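Local atomic coordinates of glycerophosphoryl diester phosphodiesterase (PDB entry 3KS6), a protein that belongs to the glycerophosphoryl diester phosphodiesterase family, has a TIM-barrel type of fold and carries a bound magnesium ion. Residues R4-F15 with T26-D37. Numbering follows the deposited sequence.
Sequences RIASHRGGTLEF and TAAMALEEVEFD. With MG (magnesium ion), chain F; ACT (acetate ion), chain H.
R4 reaches across to two successive glutamates, E32 and E33, in different ways. Its guanidinium lays one face over E32 CB, 3.7 Å above the plane, while NH2 forms a salt bridge in that plane to E33 OE2 at 3.1 Å. The bond is nearly straight (167°) but meets the oxygen on its anti side; the bend at chi3 turns the group there, and a water joins NE to the same oxygen. E32, folded back at chi2 (74°), instead offers OE1 to the backbone N of I5 at 2.9 Å, with R241 as a second partner for this carboxylate. I5 O accepts from both E32 N and E33 N, which fixes the start of the parallel pairing; S7 N to E33 O and E35 N to S7 O carry it on. On the face of the sheet that bears S7 and V34, S7 OG donates to T26 OG1 at 2.8 Å, and S7 CB presses against T26 CG2 at 3.5 Å, a tight fit. The other face bears H8 and E35, which run alongside each other in the same direction, ring and carboxylate planes 21° apart. E35 OE2 and D37 OD1 each bind magnesium at 2.1 Å, and E105 belongs to the same site. H8 NE2 and R9 NH2 converge on one acetate oxygen, OXT, which lies in the plane of both groups; D232 holds H8 ND1, and R9 CG sits 3.8 Å above the centre of the H8 ring. In the barrel, strand 4-8 runs between strands 33-40 and 228-231, parallel to both, and strand 33-40 pairs onward with 101-106. Helix 234-249 touches I5, S7 and L31, whereas helix 88-95 packs on T26, V34 and F36.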
loop_
_atom_site.group_PDB
_atom_site.type_symbol
_atom_site.label_atom_id
_atom_site.label_comp_id
_atom_site.label_asym_id
_atom_site.label_seq_id
_atom_site.Cartn_x
_atom_site.Cartn_y
_atom_site.Cartn_z
ATOM N N ARG A 4 2.086 7.369 -11.462
ATOM C CA ARG A 4 2.561 6.024 -11.201
ATOM C C ARG A 4 1.394 5.131 -10.780
ATOM O O ARG A 4 0.380 5.618 -10.237
ATOM C CB ARG A 4 3.661 6.030 -10.143
ATOM C CG ARG A 4 4.927 6.768 -10.569
ATOM C CD ARG A 4 5.784 7.235 -9.396
ATOM N NE ARG A 4 6.326 6.117 -8.612
ATOM C CZ ARG A 4 7.365 5.367 -8.979
ATOM N NH1 ARG A 4 8.004 5.583 -10.124
ATOM N NH2 ARG A 4 7.776 4.379 -8.193
ATOM N N ILE A 5 1.531 3.845 -11.094
ATOM C CA ILE A 5 0.533 2.831 -10.803
ATOM C C ILE A 5 1.098 1.850 -9.782
ATOM O O ILE A 5 2.201 1.294 -9.985
ATOM C CB ILE A 5 0.129 2.037 -12.050
ATOM C CG1 ILE A 5 -0.632 2.929 -13.025
ATOM C CG2 ILE A 5 -0.766 0.817 -11.663
ATOM C CD1 ILE A 5 -0.908 2.275 -14.370
ATOM N N ALA A 6 0.335 1.620 -8.702
ATOM C CA ALA A 6 0.690 0.629 -7.692
ATOM C C ALA A 6 -0.380 -0.457 -7.632
ATOM O O ALA A 6 -1.543 -0.158 -7.515
ATOM C CB ALA A 6 0.885 1.269 -6.289
ATOM N N SER A 7 0.027 -1.720 -7.690
ATOM C CA SER A 7 -0.902 -2.838 -7.682
ATOM C C SER A 7 -1.327 -3.155 -6.247
ATOM O O SER A 7 -0.508 -3.594 -5.451
ATOM C CB SER A 7 -0.216 -4.050 -8.287
ATOM O OG SER A 7 -0.999 -5.222 -8.253
ATOM N N HIS A 8 -2.614 -2.942 -5.941
ATOM C CA HIS A 8 -3.144 -3.025 -4.571
ATOM C C HIS A 8 -3.231 -4.466 -4.136
ATOM O O HIS A 8 -3.996 -5.240 -4.688
ATOM C CB HIS A 8 -4.508 -2.329 -4.498
ATOM C CG HIS A 8 -5.053 -2.160 -3.105
ATOM N ND1 HIS A 8 -6.288 -2.655 -2.713
ATOM C CD2 HIS A 8 -4.544 -1.519 -2.023
ATOM C CE1 HIS A 8 -6.488 -2.354 -1.441
ATOM N NE2 HIS A 8 -5.467 -1.635 -1.005
ATOM N N ARG A 9 -2.416 -4.822 -3.158
ATOM C CA ARG A 9 -2.375 -6.174 -2.624
ATOM C C ARG A 9 -2.020 -7.219 -3.704
ATOM O O ARG A 9 -2.402 -8.379 -3.616
ATOM C CB ARG A 9 -3.694 -6.541 -1.920
ATOM C CG ARG A 9 -4.190 -5.475 -0.958
ATOM C CD ARG A 9 -5.401 -5.924 -0.163
ATOM N NE ARG A 9 -6.043 -4.765 0.464
ATOM C CZ ARG A 9 -7.280 -4.733 0.939
ATOM N NH1 ARG A 9 -8.068 -5.800 0.898
ATOM N NH2 ARG A 9 -7.734 -3.598 1.451
ATOM N N GLY A 10 -1.265 -6.799 -4.716
ATOM C CA GLY A 10 -0.924 -7.664 -5.817
ATOM C C GLY A 10 -1.980 -7.725 -6.908
ATOM O O GLY A 10 -1.805 -8.472 -7.840
ATOM N N GLY A 11 -3.087 -6.970 -6.747
ATOM C CA GLY A 11 -4.168 -6.861 -7.751
ATOM C C GLY A 11 -5.378 -7.684 -7.323
ATOM O O GLY A 11 -5.764 -8.645 -8.009
ATOM N N THR A 12 -6.000 -7.268 -6.220
ATOM C CA THR A 12 -7.046 -8.038 -5.536
ATOM C C THR A 12 -8.137 -8.590 -6.449
ATOM O O THR A 12 -8.499 -9.744 -6.358
ATOM C CB THR A 12 -7.727 -7.164 -4.441
ATOM O OG1 THR A 12 -6.702 -6.531 -3.657
ATOM C CG2 THR A 12 -8.629 -7.969 -3.507
ATOM N N LEU A 13 -8.667 -7.740 -7.300
ATOM C CA LEU A 13 -9.832 -8.097 -8.074
ATOM C C LEU A 13 -9.477 -8.899 -9.310
ATOM O O LEU A 13 -10.381 -9.318 -10.009
ATOM C CB LEU A 13 -10.623 -6.857 -8.443
ATOM C CG LEU A 13 -11.439 -6.207 -7.324
ATOM C CD1 LEU A 13 -12.178 -4.994 -7.863
ATOM C CD2 LEU A 13 -12.433 -7.209 -6.747
ATOM N N GLU A 14 -8.179 -9.078 -9.587
ATOM C CA GLU A 14 -7.723 -9.941 -10.682
ATOM C C GLU A 14 -7.264 -11.317 -10.156
ATOM O O GLU A 14 -7.526 -12.363 -10.779
ATOM C CB GLU A 14 -6.562 -9.285 -11.451
ATOM C CG GLU A 14 -6.967 -8.004 -12.174
ATOM C CD GLU A 14 -5.860 -7.321 -12.957
ATOM O OE1 GLU A 14 -4.882 -7.975 -13.358
ATOM O OE2 GLU A 14 -6.012 -6.101 -13.208
ATOM N N PHE A 15 -6.578 -11.329 -9.010
ATOM C CA PHE A 15 -5.887 -12.531 -8.531
ATOM C C PHE A 15 -6.154 -12.957 -7.093
ATOM O O PHE A 15 -5.485 -13.895 -6.595
ATOM C CB PHE A 15 -4.384 -12.304 -8.637
ATOM C CG PHE A 15 -3.953 -11.796 -9.969
ATOM C CD1 PHE A 15 -4.018 -12.600 -11.074
ATOM C CD2 PHE A 15 -3.470 -10.511 -10.104
ATOM C CE1 PHE A 15 -3.633 -12.122 -12.320
ATOM C CE2 PHE A 15 -3.059 -10.038 -11.342
ATOM C CZ PHE A 15 -3.148 -10.840 -12.443
ATOM N N THR A 26 2.046 -9.365 -10.787
ATOM C CA THR A 26 2.380 -7.940 -10.673
ATOM C C THR A 26 3.869 -7.632 -10.942
ATOM O O THR A 26 4.195 -6.632 -11.603
ATOM C CB THR A 26 1.996 -7.412 -9.272
ATOM O OG1 THR A 26 0.553 -7.355 -9.173
ATOM C CG2 THR A 26 2.549 -6.005 -9.075
ATOM N N ALA A 27 4.755 -8.503 -10.455
ATOM C CA ALA A 27 6.209 -8.339 -10.625
ATOM C C ALA A 27 6.615 -8.263 -12.085
ATOM O O ALA A 27 7.648 -7.645 -12.409
ATOM C CB ALA A 27 6.965 -9.459 -9.947
ATOM N N ALA A 28 5.811 -8.873 -12.946
ATOM C CA ALA A 28 6.050 -8.900 -14.415
ATOM C C ALA A 28 5.326 -7.826 -15.231
ATOM O O ALA A 28 5.492 -7.755 -16.466
ATOM C CB ALA A 28 5.658 -10.291 -14.939
HETATM N N MSE A 29 4.529 -6.972 -14.581
HETATM C CA MSE A 29 3.757 -5.936 -15.296
HETATM C C MSE A 29 4.489 -4.630 -15.467
HETATM O O MSE A 29 5.403 -4.315 -14.707
HETATM C CB MSE A 29 2.435 -5.651 -14.588
HETATM C CG MSE A 29 1.489 -6.789 -14.684
HETATM SE SE MSE A 29 -0.180 -6.290 -13.731
HETATM C CE MSE A 29 -0.577 -8.060 -13.298
ATOM N N ALA A 30 4.066 -3.860 -16.466
ATOM C CA ALA A 30 4.651 -2.581 -16.764
ATOM C C ALA A 30 4.005 -1.509 -15.903
ATOM O O ALA A 30 3.330 -0.619 -16.420
ATOM C CB ALA A 30 4.454 -2.249 -18.255
ATOM N N LEU A 31 4.218 -1.624 -14.590
ATOM C CA LEU A 31 3.754 -0.660 -13.598
ATOM C C LEU A 31 4.920 -0.465 -12.648
ATOM O O LEU A 31 5.942 -1.134 -12.769
ATOM C CB LEU A 31 2.434 -1.081 -12.909
ATOM C CG LEU A 31 2.299 -2.515 -12.379
ATOM C CD1 LEU A 31 3.377 -2.871 -11.347
ATOM C CD2 LEU A 31 0.869 -2.764 -11.844
ATOM N N GLU A 32 4.766 0.421 -11.676
ATOM C CA GLU A 32 5.896 0.899 -10.907
ATOM C C GLU A 32 6.015 0.373 -9.513
ATOM O O GLU A 32 7.116 0.283 -9.015
ATOM C CB GLU A 32 5.856 2.419 -10.845
ATOM C CG GLU A 32 6.127 3.077 -12.207
ATOM C CD GLU A 32 4.966 2.958 -13.142
ATOM O OE1 GLU A 32 3.858 3.209 -12.639
ATOM O OE2 GLU A 32 5.137 2.635 -14.356
ATOM N N GLU A 33 4.883 0.060 -8.869
ATOM C CA GLU A 33 4.900 -0.444 -7.495
ATOM C C GLU A 33 3.885 -1.548 -7.237
ATOM O O GLU A 33 2.876 -1.681 -7.928
ATOM C CB GLU A 33 4.623 0.704 -6.504
ATOM C CG GLU A 33 5.674 1.786 -6.479
ATOM C CD GLU A 33 5.248 3.037 -5.702
ATOM O OE1 GLU A 33 4.162 3.037 -5.100
ATOM O OE2 GLU A 33 5.986 4.038 -5.732
ATOM N N VAL A 34 4.194 -2.343 -6.230
ATOM C CA VAL A 34 3.259 -3.294 -5.664
ATOM C C VAL A 34 2.979 -2.811 -4.256
ATOM O O VAL A 34 3.916 -2.446 -3.531
ATOM C CB VAL A 34 3.783 -4.738 -5.670
ATOM C CG1 VAL A 34 5.018 -4.901 -4.795
ATOM C CG2 VAL A 34 2.666 -5.738 -5.254
ATOM N N GLU A 35 1.690 -2.735 -3.890
ATOM C CA GLU A 35 1.294 -2.349 -2.542
ATOM C C GLU A 35 0.937 -3.586 -1.711
ATOM O O GLU A 35 0.303 -4.499 -2.216
ATOM C CB GLU A 35 0.128 -1.345 -2.555
ATOM C CG GLU A 35 -0.113 -0.698 -1.154
ATOM C CD GLU A 35 -1.090 -1.447 -0.247
ATOM O OE1 GLU A 35 -1.730 -2.407 -0.677
ATOM O OE2 GLU A 35 -1.202 -1.070 0.947
ATOM N N PHE A 36 1.303 -3.583 -0.431
ATOM C CA PHE A 36 0.970 -4.662 0.480
ATOM C C PHE A 36 1.072 -4.180 1.920
ATOM O O PHE A 36 1.707 -3.161 2.202
ATOM C CB PHE A 36 1.923 -5.857 0.241
ATOM C CG PHE A 36 3.369 -5.495 0.435
ATOM C CD1 PHE A 36 4.073 -4.894 -0.602
ATOM C CD2 PHE A 36 3.995 -5.677 1.665
ATOM C CE1 PHE A 36 5.368 -4.520 -0.445
ATOM C CE2 PHE A 36 5.312 -5.304 1.839
ATOM C CZ PHE A 36 6.018 -4.741 0.771
ATOM N N ASP A 37 0.436 -4.940 2.810
ATOM C CA ASP A 37 0.358 -4.637 4.246
ATOM C C ASP A 37 1.033 -5.808 4.981
ATOM O O ASP A 37 1.083 -6.915 4.479
ATOM C CB ASP A 37 -1.106 -4.552 4.681
ATOM C CG ASP A 37 -1.992 -3.880 3.646
ATOM O OD1 ASP A 37 -1.943 -2.626 3.510
ATOM O OD2 ASP A 37 -2.741 -4.606 2.956
HETATM MG MG MG F . -2.834 -1.302 2.188
HETATM C C ACT H . -7.312 -0.000 1.563
HETATM O O ACT H . -8.133 0.225 0.633
HETATM O OXT ACT H . -6.661 -1.080 1.544
HETATM C CH3 ACT H . -7.110 0.983 2.675
HETATM O O HOH W 1 5.146 6.860 -5.951
HETATM O O HOH W 2 -3.482 -2.956 1.027
HETATM O O HOH W 3 -4.663 -1.381 3.196
#